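Long-range contacts in PHO85 cyclin PHO80 (Saccharomyces cerevisiae, PDB 2PMI), which partners the cyclin-dependent kinase PHO85 as its cyclin and holds down the expression of phosphate-starvation-responsive genes when phosphate is plentiful: residues F27-V36 with T85-M96; Y221-S230 with R239-P247. All blocks are in the same frame, centred on the assembly; numbering follows the deposited sequence.

Interaction 1 comes first along the chain and is complete before interaction 2 opens; their centres lie about 16 Å apart. Interaction 1 joins the start of helix 32-51 to the end of helix 77-86 and the start of helix 92-108, within the cyclin helical core. Interaction 2 pairs the end of helix 216-227 with the last modelled segment, 239-247, farther from the centre of the chain. The two meet directly: Asp34 OD1 probably hydrogen-bonds to Tyr243 OH, and Tyr221 packs on Phe27, Leu35 and Met96. Helix 216-227 and segment 239-247 are thereby laid against helix 32-51, the residues just before it and helix 92-108, while interaction 1 also reaches the chain of another protein.

Interaction 1 (F27-V36 with T85-M96); sequences FNKCSRTDLV and TKFSSLEHCVLM
Two weak hydrogen bonds, from His92 to Phe27 and from Lys86 to Thr33, link 27-36 with 85-96. The imidazole reaches back to the turn ahead of helix 32-51, where ND1 of His92 gives its bent bond to O of Phe27 at 3.3 Å, with an N-H...O angle of 124°. NZ of Lys86 lies 3.3 Å from OG1 of Thr33. O of Asn28 lies over one face of the His92 ring. The opposite face is covered by the aliphatic part of Arg32, whose CG stands 3.5 Å from the ring centroid in a CH-pi contact. Beyond that methylene the arginine turns sharply at chi3 (-7°), which carries its guanidinium past His92 to the end of helix 77-86; there NH2 of Arg32 comes within 3.1 Å of O of Thr85, and CG2 of Thr85 covers one guanidinium face. The Lys86 chain runs counter to the arginine beside the guanidinium edge, and the neighbouring positive charges would probably disfavour each other. Here two helices of the cyclin domain come together; their short segments 32-36 and 92-96 run almost parallel, 4° apart, with axes 10.3 Å from each other, and Arg32 is a knob in the hole formed by Thr85, Lys86, His92 and Leu95. Ser31 caps the first of these helices, accepting from Asp34 N and weakly from Thr33 N. Deeper in, CD1 of Leu35 meets CD1 of Leu95 at 3.6 Å. The Phe27 ring has CG of Met96 over one face, 4.2 Å from its centroid, and the sulfur of Cys93 at its edge, SG to CE2 3.7 Å. Asn28 and Cys93 also pack on apolar side chains of another protein's chain, to whose backbone Glu91 hydrogen-bonds.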
loop_
_atom_site.group_PDB
_atom_site.type_symbol
_atom_site.label_atom_id
_atom_site.label_comp_id
_atom_site.label_asym_id
_atom_site.label_seq_id
_atom_site.Cartn_x
_atom_site.Cartn_y
_atom_site.Cartn_z
ATOM N N PHE B 27 12.920 -13.784 -7.175
ATOM C CA PHE B 27 12.906 -12.994 -8.404
ATOM C C PHE B 27 13.441 -11.574 -8.242
ATOM O O PHE B 27 13.720 -10.893 -9.229
ATOM C CB PHE B 27 11.500 -12.966 -9.059
ATOM C CG PHE B 27 10.408 -12.323 -8.221
ATOM C CD1 PHE B 27 9.651 -13.085 -7.325
ATOM C CD2 PHE B 27 10.107 -10.969 -8.367
ATOM C CE1 PHE B 27 8.606 -12.510 -6.590
ATOM C CE2 PHE B 27 9.071 -10.383 -7.642
ATOM C CZ PHE B 27 8.316 -11.160 -6.748
ATOM N N ASN B 28 13.591 -11.130 -6.999
ATOM C CA ASN B 28 14.127 -9.798 -6.726
ATOM C C ASN B 28 15.639 -9.790 -6.939
ATOM O O ASN B 28 16.202 -8.820 -7.442
ATOM C CB ASN B 28 13.827 -9.385 -5.287
ATOM C CG ASN B 28 12.481 -8.727 -5.144
ATOM O OD1 ASN B 28 12.283 -7.590 -5.582
ATOM N ND2 ASN B 28 11.541 -9.436 -4.530
ATOM N N LYS B 29 16.285 -10.874 -6.533
ATOM C CA LYS B 29 17.722 -11.006 -6.678
ATOM C C LYS B 29 18.052 -11.569 -8.054
ATOM O O LYS B 29 19.098 -12.174 -8.261
ATOM C CB LYS B 29 18.260 -11.942 -5.611
ATOM C CG LYS B 29 17.999 -11.487 -4.190
ATOM C CD LYS B 29 18.519 -12.544 -3.225
ATOM C CE LYS B 29 18.357 -12.143 -1.777
ATOM N NZ LYS B 29 18.899 -13.213 -0.896
ATOM N N CYS B 30 17.149 -11.360 -8.998
ATOM C CA CYS B 30 17.324 -11.861 -10.351
ATOM C C CYS B 30 17.396 -10.694 -11.344
ATOM O O CYS B 30 16.776 -9.653 -11.131
ATOM C CB CYS B 30 16.163 -12.803 -10.669
ATOM S SG CYS B 30 15.931 -13.152 -12.394
ATOM N N SER B 31 18.156 -10.869 -12.424
ATOM C CA SER B 31 18.338 -9.829 -13.442
ATOM C C SER B 31 17.063 -9.326 -14.127
ATOM O O SER B 31 16.366 -10.099 -14.785
ATOM C CB SER B 31 19.297 -10.341 -14.506
ATOM O OG SER B 31 19.127 -9.626 -15.713
ATOM N N ARG B 32 16.762 -8.037 -13.996
ATOM C CA ARG B 32 15.560 -7.494 -14.634
ATOM C C ARG B 32 15.510 -7.847 -16.122
ATOM O O ARG B 32 14.436 -7.976 -16.720
ATOM C CB ARG B 32 15.492 -5.977 -14.489
ATOM C CG ARG B 32 15.070 -5.486 -13.119
ATOM C CD ARG B 32 14.887 -3.960 -13.122
ATOM N NE ARG B 32 15.317 -3.357 -14.385
ATOM C CZ ARG B 32 15.163 -2.075 -14.700
ATOM N NH1 ARG B 32 14.586 -1.250 -13.835
ATOM N NH2 ARG B 32 15.578 -1.623 -15.884
ATOM N N THR B 33 16.683 -7.986 -16.724
ATOM C CA THR B 33 16.745 -8.337 -18.128
ATOM C C THR B 33 16.315 -9.791 -18.246
ATOM O O THR B 33 15.452 -10.109 -19.058
ATOM C CB THR B 33 18.177 -8.101 -18.710
ATOM O OG1 THR B 33 18.354 -6.699 -18.952
ATOM C CG2 THR B 33 18.384 -8.852 -20.024
ATOM N N ASP B 34 16.881 -10.668 -17.419
ATOM C CA ASP B 34 16.501 -12.076 -17.476
ATOM C C ASP B 34 14.999 -12.277 -17.295
ATOM O O ASP B 34 14.429 -13.211 -17.851
ATOM C CB ASP B 34 17.254 -12.906 -16.432
ATOM C CG ASP B 34 18.703 -13.127 -16.797
ATOM O OD1 ASP B 34 19.036 -13.095 -17.998
ATOM O OD2 ASP B 34 19.507 -13.353 -15.878
ATOM N N LEU B 35 14.354 -11.419 -16.508
ATOM C CA LEU B 35 12.912 -11.544 -16.331
ATOM C C LEU B 35 12.240 -11.239 -17.662
ATOM O O LEU B 35 11.614 -12.099 -18.266
ATOM C CB LEU B 35 12.401 -10.580 -15.266
ATOM C CG LEU B 35 12.508 -11.104 -13.832
ATOM C CD1 LEU B 35 11.877 -10.095 -12.861
ATOM C CD2 LEU B 35 11.818 -12.480 -13.748
ATOM N N VAL B 36 12.379 -10.009 -18.125
ATOM C CA VAL B 36 11.792 -9.633 -19.388
ATOM C C VAL B 36 11.919 -10.761 -20.409
ATOM O O VAL B 36 10.996 -10.974 -21.197
ATOM C CB VAL B 36 12.459 -8.372 -19.964
ATOM C CG1 VAL B 36 11.882 -8.070 -21.336
ATOM C CG2 VAL B 36 12.245 -7.190 -19.032
ATOM N N THR B 85 10.879 -1.179 -19.831
ATOM C CA THR B 85 11.616 -1.539 -18.622
ATOM C C THR B 85 12.791 -0.623 -18.288
ATOM O O THR B 85 13.026 -0.308 -17.112
ATOM C CB THR B 85 12.163 -2.981 -18.713
ATOM O OG1 THR B 85 11.087 -3.883 -19.002
ATOM C CG2 THR B 85 12.835 -3.386 -17.397
ATOM N N LYS B 86 13.526 -0.197 -19.317
ATOM C CA LYS B 86 14.695 0.657 -19.121
ATOM C C LYS B 86 14.394 2.129 -18.920
ATOM O O LYS B 86 14.841 2.730 -17.949
ATOM C CB LYS B 86 15.661 0.493 -20.299
ATOM C CG LYS B 86 16.050 -0.965 -20.549
ATOM C CD LYS B 86 16.437 -1.665 -19.231
ATOM C CE LYS B 86 16.568 -3.179 -19.391
ATOM N NZ LYS B 86 16.836 -3.871 -18.093
ATOM N N PHE B 87 13.616 2.698 -19.828
ATOM C CA PHE B 87 13.291 4.112 -19.783
ATOM C C PHE B 87 12.130 4.513 -18.872
ATOM O O PHE B 87 11.551 5.602 -19.015
ATOM C CB PHE B 87 13.066 4.607 -21.213
ATOM C CG PHE B 87 14.239 4.347 -22.129
ATOM C CD1 PHE B 87 14.563 3.048 -22.522
ATOM C CD2 PHE B 87 15.037 5.393 -22.577
ATOM C CE1 PHE B 87 15.664 2.792 -23.346
ATOM C CE2 PHE B 87 16.139 5.143 -23.401
ATOM C CZ PHE B 87 16.450 3.836 -23.785
ATOM N N SER B 88 11.800 3.633 -17.931
ATOM C CA SER B 88 10.739 3.882 -16.955
ATOM C C SER B 88 11.072 3.110 -15.702
ATOM O O SER B 88 10.255 2.990 -14.794
ATOM C CB SER B 88 9.375 3.453 -17.487
ATOM O OG SER B 88 8.750 4.526 -18.175
ATOM N N SER B 89 12.300 2.600 -15.678
ATOM C CA SER B 89 12.827 1.842 -14.553
ATOM C C SER B 89 11.757 1.061 -13.795
ATOM O O SER B 89 11.585 1.210 -12.580
ATOM C CB SER B 89 13.590 2.777 -13.598
ATOM O OG SER B 89 13.009 4.074 -13.528
ATOM N N LEU B 90 11.044 0.219 -14.533
ATOM C CA LEU B 90 10.012 -0.593 -13.940
ATOM C C LEU B 90 10.729 -1.572 -13.006
ATOM O O LEU B 90 11.754 -2.148 -13.385
ATOM C CB LEU B 90 9.251 -1.363 -15.033
ATOM C CG LEU B 90 8.589 -0.662 -16.234
ATOM C CD1 LEU B 90 8.113 -1.726 -17.231
ATOM C CD2 LEU B 90 7.428 0.208 -15.776
ATOM N N GLU B 91 10.185 -1.739 -11.797
ATOM C CA GLU B 91 10.718 -2.653 -10.786
ATOM C C GLU B 91 10.330 -4.108 -11.080
ATOM O O GLU B 91 9.356 -4.363 -11.786
ATOM C CB GLU B 91 10.166 -2.292 -9.405
ATOM C CG GLU B 91 10.415 -0.856 -8.952
ATOM C CD GLU B 91 10.037 -0.630 -7.488
ATOM O OE1 GLU B 91 10.520 -1.391 -6.626
ATOM O OE2 GLU B 91 9.266 0.310 -7.194
ATOM N N HIS B 92 11.086 -5.047 -10.504
ATOM C CA HIS B 92 10.864 -6.495 -10.650
ATOM C C HIS B 92 9.411 -6.920 -10.435
ATOM O O HIS B 92 8.758 -7.396 -11.361
ATOM C CB HIS B 92 11.732 -7.249 -9.654
ATOM C CG HIS B 92 13.191 -6.966 -9.800
ATOM N ND1 HIS B 92 14.068 -7.858 -10.380
ATOM C CD2 HIS B 92 13.920 -5.870 -9.484
ATOM C CE1 HIS B 92 15.273 -7.322 -10.417
ATOM N NE2 HIS B 92 15.209 -6.116 -9.881
ATOM N N CYS B 93 8.924 -6.779 -9.205
ATOM C CA CYS B 93 7.546 -7.121 -8.892
ATOM C C CYS B 93 6.606 -6.560 -9.962
ATOM O O CYS B 93 5.678 -7.238 -10.398
ATOM C CB CYS B 93 7.144 -6.544 -7.533
ATOM S SG CYS B 93 8.113 -7.121 -6.126
ATOM N N VAL B 94 6.825 -5.323 -10.388
ATOM C CA VAL B 94 5.956 -4.764 -11.410
ATOM C C VAL B 94 6.022 -5.597 -12.691
ATOM O O VAL B 94 5.054 -5.691 -13.418
ATOM C CB VAL B 94 6.319 -3.291 -11.720
ATOM C CG1 VAL B 94 5.556 -2.788 -12.958
ATOM C CG2 VAL B 94 5.954 -2.438 -10.546
ATOM N N LEU B 95 7.168 -6.205 -12.962
ATOM C CA LEU B 95 7.326 -7.025 -14.156
ATOM C C LEU B 95 6.450 -8.269 -14.030
ATOM O O LEU B 95 5.641 -8.573 -14.909
ATOM C CB LEU B 95 8.790 -7.439 -14.316
ATOM C CG LEU B 95 9.826 -6.311 -14.299
ATOM C CD1 LEU B 95 11.214 -6.911 -14.436
ATOM C CD2 LEU B 95 9.552 -5.312 -15.438
ATOM N N MET B 96 6.619 -8.988 -12.928
ATOM C CA MET B 96 5.841 -10.184 -12.682
ATOM C C MET B 96 4.348 -9.852 -12.719
ATOM O O MET B 96 3.575 -10.443 -13.473
ATOM C CB MET B 96 6.211 -10.760 -11.315
ATOM C CG MET B 96 7.593 -11.364 -11.257
ATOM S SD MET B 96 7.814 -12.512 -12.607
ATOM C CE MET B 96 6.586 -13.746 -12.195
#

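Interaction 2 (Y221-S230 with R239-P247); sequences YRRIVQLVGS and RKVDYVLPP
Tyr221 meets segment 239-247 through its hydroxyl end, OH lying 4.0 Å from CD1 of Leu245; the hydroxyl itself is hydrogen-bonded to O of Pro24. The other branch of the same leucine reaches Arg222, with CD2 set 3.9 Å from CA of that residue and touching CG, the aliphatic start of the arginine. One turn on, Val225 points toward 239-247. Its CG1, anti to the backbone N (chi1 180°), lies 3.4 Å from CB of Leu245 and also touches O of Tyr243, while CG2 faces CD2 of Leu245. The valine stands roughly perpendicular to the leucine, and Leu245 thus spans Tyr221, Arg222 and Val225 along the helix surface. After the helix ends, Gly229 brings the backbones close enough for a hydrogen bond from Tyr243 N to Gly229 O, 3.0 Å long with an N-H...O angle of 147°. At Ser230, CA packs 3.7 Å from OD1 of Asp242, a carboxylate oxygen already taken by Phe231 N. Around this contact, segment 239-247 joins the N-terminal part of the chain through backbone hydrogen bonds of Val244 with Val21 and Leu23, while Val225 and Ile224 rest on Leu38 of helix 32-51, Tyr243 packs on Val37, and Ile224 touches Leu99 of helix 92-108.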
loop_
_atom_site.group_PDB
_atom_site.type_symbol
_atom_site.label_atom_id
_atom_site.label_comp_id
_atom_site.label_asym_id
_atom_site.label_seq_id
_atom_site.Cartn_x
_atom_site.Cartn_y
_atom_site.Cartn_z
ATOM N N TYR B 221 6.671 -16.698 -11.048
ATOM C CA TYR B 221 8.088 -16.695 -11.342
ATOM C C TYR B 221 8.496 -18.140 -11.583
ATOM O O TYR B 221 8.956 -18.488 -12.671
ATOM C CB TYR B 221 8.861 -16.075 -10.174
ATOM C CG TYR B 221 10.364 -16.222 -10.267
ATOM C CD1 TYR B 221 11.055 -15.837 -11.417
ATOM C CD2 TYR B 221 11.091 -16.755 -9.202
ATOM C CE1 TYR B 221 12.430 -15.981 -11.503
ATOM C CE2 TYR B 221 12.465 -16.903 -9.272
ATOM C CZ TYR B 221 13.132 -16.514 -10.421
ATOM O OH TYR B 221 14.504 -16.653 -10.482
ATOM N N ARG B 222 8.302 -18.988 -10.576
ATOM C CA ARG B 222 8.640 -20.403 -10.707
ATOM C C ARG B 222 8.016 -20.996 -11.977
ATOM O O ARG B 222 8.697 -21.648 -12.769
ATOM C CB ARG B 222 8.165 -21.183 -9.477
ATOM C CG ARG B 222 9.039 -20.990 -8.254
ATOM C CD ARG B 222 8.577 -21.847 -7.088
ATOM N NE ARG B 222 7.227 -21.496 -6.644
ATOM C CZ ARG B 222 6.872 -20.299 -6.176
ATOM N NH1 ARG B 222 7.768 -19.321 -6.086
ATOM N NH2 ARG B 222 5.618 -20.082 -5.792
ATOM N N ARG B 223 6.728 -20.738 -12.176
ATOM C CA ARG B 223 6.017 -21.245 -13.336
ATOM C C ARG B 223 6.677 -20.946 -14.687
ATOM O O ARG B 223 6.814 -21.841 -15.529
ATOM C CB ARG B 223 4.596 -20.691 -13.362
ATOM C CG ARG B 223 3.655 -21.459 -14.289
ATOM C CD ARG B 223 3.204 -22.772 -13.648
ATOM N NE ARG B 223 2.239 -23.461 -14.489
ATOM C CZ ARG B 223 2.556 -24.124 -15.594
ATOM N NH1 ARG B 223 3.820 -24.197 -15.986
ATOM N NH2 ARG B 223 1.605 -24.695 -16.321
ATOM N N ILE B 224 7.080 -19.699 -14.911
ATOM C CA ILE B 224 7.683 -19.362 -16.199
ATOM C C ILE B 224 9.015 -20.081 -16.461
ATOM O O ILE B 224 9.308 -20.484 -17.593
ATOM C CB ILE B 224 7.871 -17.828 -16.353
ATOM C CG1 ILE B 224 8.895 -17.305 -15.343
ATOM C CG2 ILE B 224 6.535 -17.130 -16.160
ATOM C CD1 ILE B 224 9.204 -15.827 -15.500
ATOM N N VAL B 225 9.817 -20.253 -15.419
ATOM C CA VAL B 225 11.089 -20.927 -15.593
ATOM C C VAL B 225 10.834 -22.388 -15.925
ATOM O O VAL B 225 11.559 -22.998 -16.707
ATOM C CB VAL B 225 11.943 -20.838 -14.324
ATOM C CG1 VAL B 225 13.270 -21.567 -14.535
ATOM C CG2 VAL B 225 12.170 -19.382 -13.969
ATOM N N GLN B 226 9.794 -22.953 -15.326
ATOM C CA GLN B 226 9.470 -24.345 -15.589
ATOM C C GLN B 226 8.899 -24.465 -16.998
ATOM O O GLN B 226 9.152 -25.444 -17.695
ATOM C CB GLN B 226 8.449 -24.862 -14.580
ATOM C CG GLN B 226 8.110 -26.325 -14.769
ATOM C CD GLN B 226 6.952 -26.780 -13.896
ATOM O OE1 GLN B 226 5.805 -26.346 -14.079
ATOM N NE2 GLN B 226 7.245 -27.659 -12.938
ATOM N N LEU B 227 8.145 -23.457 -17.420
ATOM C CA LEU B 227 7.538 -23.490 -18.734
ATOM C C LEU B 227 8.460 -23.122 -19.878
ATOM O O LEU B 227 8.917 -23.988 -20.616
ATOM C CB LEU B 227 6.300 -22.585 -18.784
ATOM C CG LEU B 227 4.942 -23.214 -18.439
ATOM C CD1 LEU B 227 3.814 -22.223 -18.731
ATOM C CD2 LEU B 227 4.749 -24.479 -19.248
ATOM N N VAL B 228 8.708 -21.828 -20.026
ATOM C CA VAL B 228 9.547 -21.304 -21.088
ATOM C C VAL B 228 10.987 -21.128 -20.631
ATOM O O VAL B 228 11.750 -20.353 -21.221
ATOM C CB VAL B 228 9.003 -19.946 -21.579
ATOM C CG1 VAL B 228 7.612 -20.134 -22.162
ATOM C CG2 VAL B 228 8.957 -18.943 -20.417
ATOM N N GLY B 229 11.351 -21.852 -19.577
ATOM C CA GLY B 229 12.704 -21.772 -19.050
ATOM C C GLY B 229 13.770 -22.140 -20.063
ATOM O O GLY B 229 14.783 -21.455 -20.190
ATOM N N SER B 230 13.548 -23.232 -20.784
ATOM C CA SER B 230 14.500 -23.662 -21.793
ATOM C C SER B 230 14.344 -22.787 -23.021
ATOM O O SER B 230 13.380 -22.032 -23.144
ATOM C CB SER B 230 14.259 -25.115 -22.180
ATOM O OG SER B 230 14.329 -25.944 -21.041
ATOM N N ARG B 239 17.022 -13.746 -26.679
ATOM C CA ARG B 239 18.174 -14.190 -25.923
ATOM C C ARG B 239 18.341 -15.701 -25.984
ATOM O O ARG B 239 17.454 -16.455 -25.590
ATOM C CB ARG B 239 18.056 -13.745 -24.468
ATOM C CG ARG B 239 19.085 -12.700 -24.032
ATOM C CD ARG B 239 18.732 -11.293 -24.494
ATOM N NE ARG B 239 18.486 -11.225 -25.931
ATOM C CZ ARG B 239 18.355 -10.092 -26.618
ATOM N NH1 ARG B 239 18.448 -8.917 -26.001
ATOM N NH2 ARG B 239 18.132 -10.131 -27.924
ATOM N N LYS B 240 19.487 -16.141 -26.488
ATOM C CA LYS B 240 19.777 -17.562 -26.588
ATOM C C LYS B 240 20.294 -18.041 -25.219
ATOM O O LYS B 240 21.497 -18.180 -25.020
ATOM C CB LYS B 240 20.826 -17.786 -27.681
ATOM C CG LYS B 240 20.699 -19.117 -28.410
ATOM C CD LYS B 240 21.827 -19.330 -29.414
ATOM C CE LYS B 240 21.726 -20.689 -30.093
ATOM N NZ LYS B 240 22.970 -21.052 -30.833
ATOM N N VAL B 241 19.380 -18.282 -24.276
ATOM C CA VAL B 241 19.759 -18.721 -22.921
ATOM C C VAL B 241 18.851 -19.822 -22.338
ATOM O O VAL B 241 17.658 -19.889 -22.644
ATOM C CB VAL B 241 19.723 -17.539 -21.913
ATOM C CG1 VAL B 241 20.791 -17.734 -20.868
ATOM C CG2 VAL B 241 19.881 -16.205 -22.631
ATOM N N ASP B 242 19.422 -20.670 -21.487
ATOM C CA ASP B 242 18.682 -21.752 -20.838
ATOM C C ASP B 242 18.604 -21.473 -19.343
ATOM O O ASP B 242 19.572 -21.733 -18.621
ATOM C CB ASP B 242 19.394 -23.098 -21.029
ATOM C CG ASP B 242 19.094 -23.745 -22.365
ATOM O OD1 ASP B 242 17.992 -23.511 -22.902
ATOM O OD2 ASP B 242 19.948 -24.511 -22.866
ATOM N N TYR B 243 17.471 -20.968 -18.863
ATOM C CA TYR B 243 17.354 -20.669 -17.437
ATOM C C TYR B 243 16.925 -21.851 -16.595
ATOM O O TYR B 243 15.825 -22.370 -16.747
ATOM C CB TYR B 243 16.380 -19.523 -17.191
ATOM C CG TYR B 243 16.785 -18.226 -17.831
ATOM C CD1 TYR B 243 16.490 -17.966 -19.168
ATOM C CD2 TYR B 243 17.458 -17.248 -17.094
ATOM C CE1 TYR B 243 16.853 -16.761 -19.761
ATOM C CE2 TYR B 243 17.827 -16.036 -17.675
ATOM C CZ TYR B 243 17.519 -15.800 -19.010
ATOM O OH TYR B 243 17.869 -14.605 -19.593
ATOM N N VAL B 244 17.808 -22.253 -15.690
ATOM C CA VAL B 244 17.575 -23.372 -14.787
ATOM C C VAL B 244 17.339 -22.856 -13.373
ATOM O O VAL B 244 18.229 -22.245 -12.773
ATOM C CB VAL B 244 18.799 -24.312 -14.749
ATOM C CG1 VAL B 244 18.557 -25.451 -13.758
ATOM C CG2 VAL B 244 19.086 -24.845 -16.145
ATOM N N LEU B 245 16.151 -23.099 -12.833
ATOM C CA LEU B 245 15.859 -22.644 -11.484
ATOM C C LEU B 245 16.125 -23.778 -10.504
ATOM O O LEU B 245 15.509 -24.830 -10.590
ATOM C CB LEU B 245 14.406 -22.168 -11.390
ATOM C CG LEU B 245 13.823 -21.649 -10.068
ATOM C CD1 LEU B 245 14.687 -20.552 -9.480
ATOM C CD2 LEU B 245 12.427 -21.113 -10.324
ATOM N N PRO B 246 17.064 -23.576 -9.566
ATOM C CA PRO B 246 17.461 -24.541 -8.538
ATOM C C PRO B 246 16.326 -25.470 -8.132
ATOM O O PRO B 246 15.247 -25.014 -7.752
ATOM C CB PRO B 246 17.906 -23.643 -7.404
ATOM C CG PRO B 246 18.617 -22.568 -8.147
ATOM C CD PRO B 246 17.689 -22.267 -9.304
ATOM N N PRO B 247 16.565 -26.790 -8.191
ATOM C CA PRO B 247 15.582 -27.823 -7.845
ATOM C C PRO B 247 14.887 -27.609 -6.508
ATOM O O PRO B 247 15.242 -26.645 -5.801
ATOM C CB PRO B 247 16.410 -29.106 -7.864
ATOM C CG PRO B 247 17.468 -28.804 -8.895
ATOM C CD PRO B 247 17.867 -27.399 -8.520
#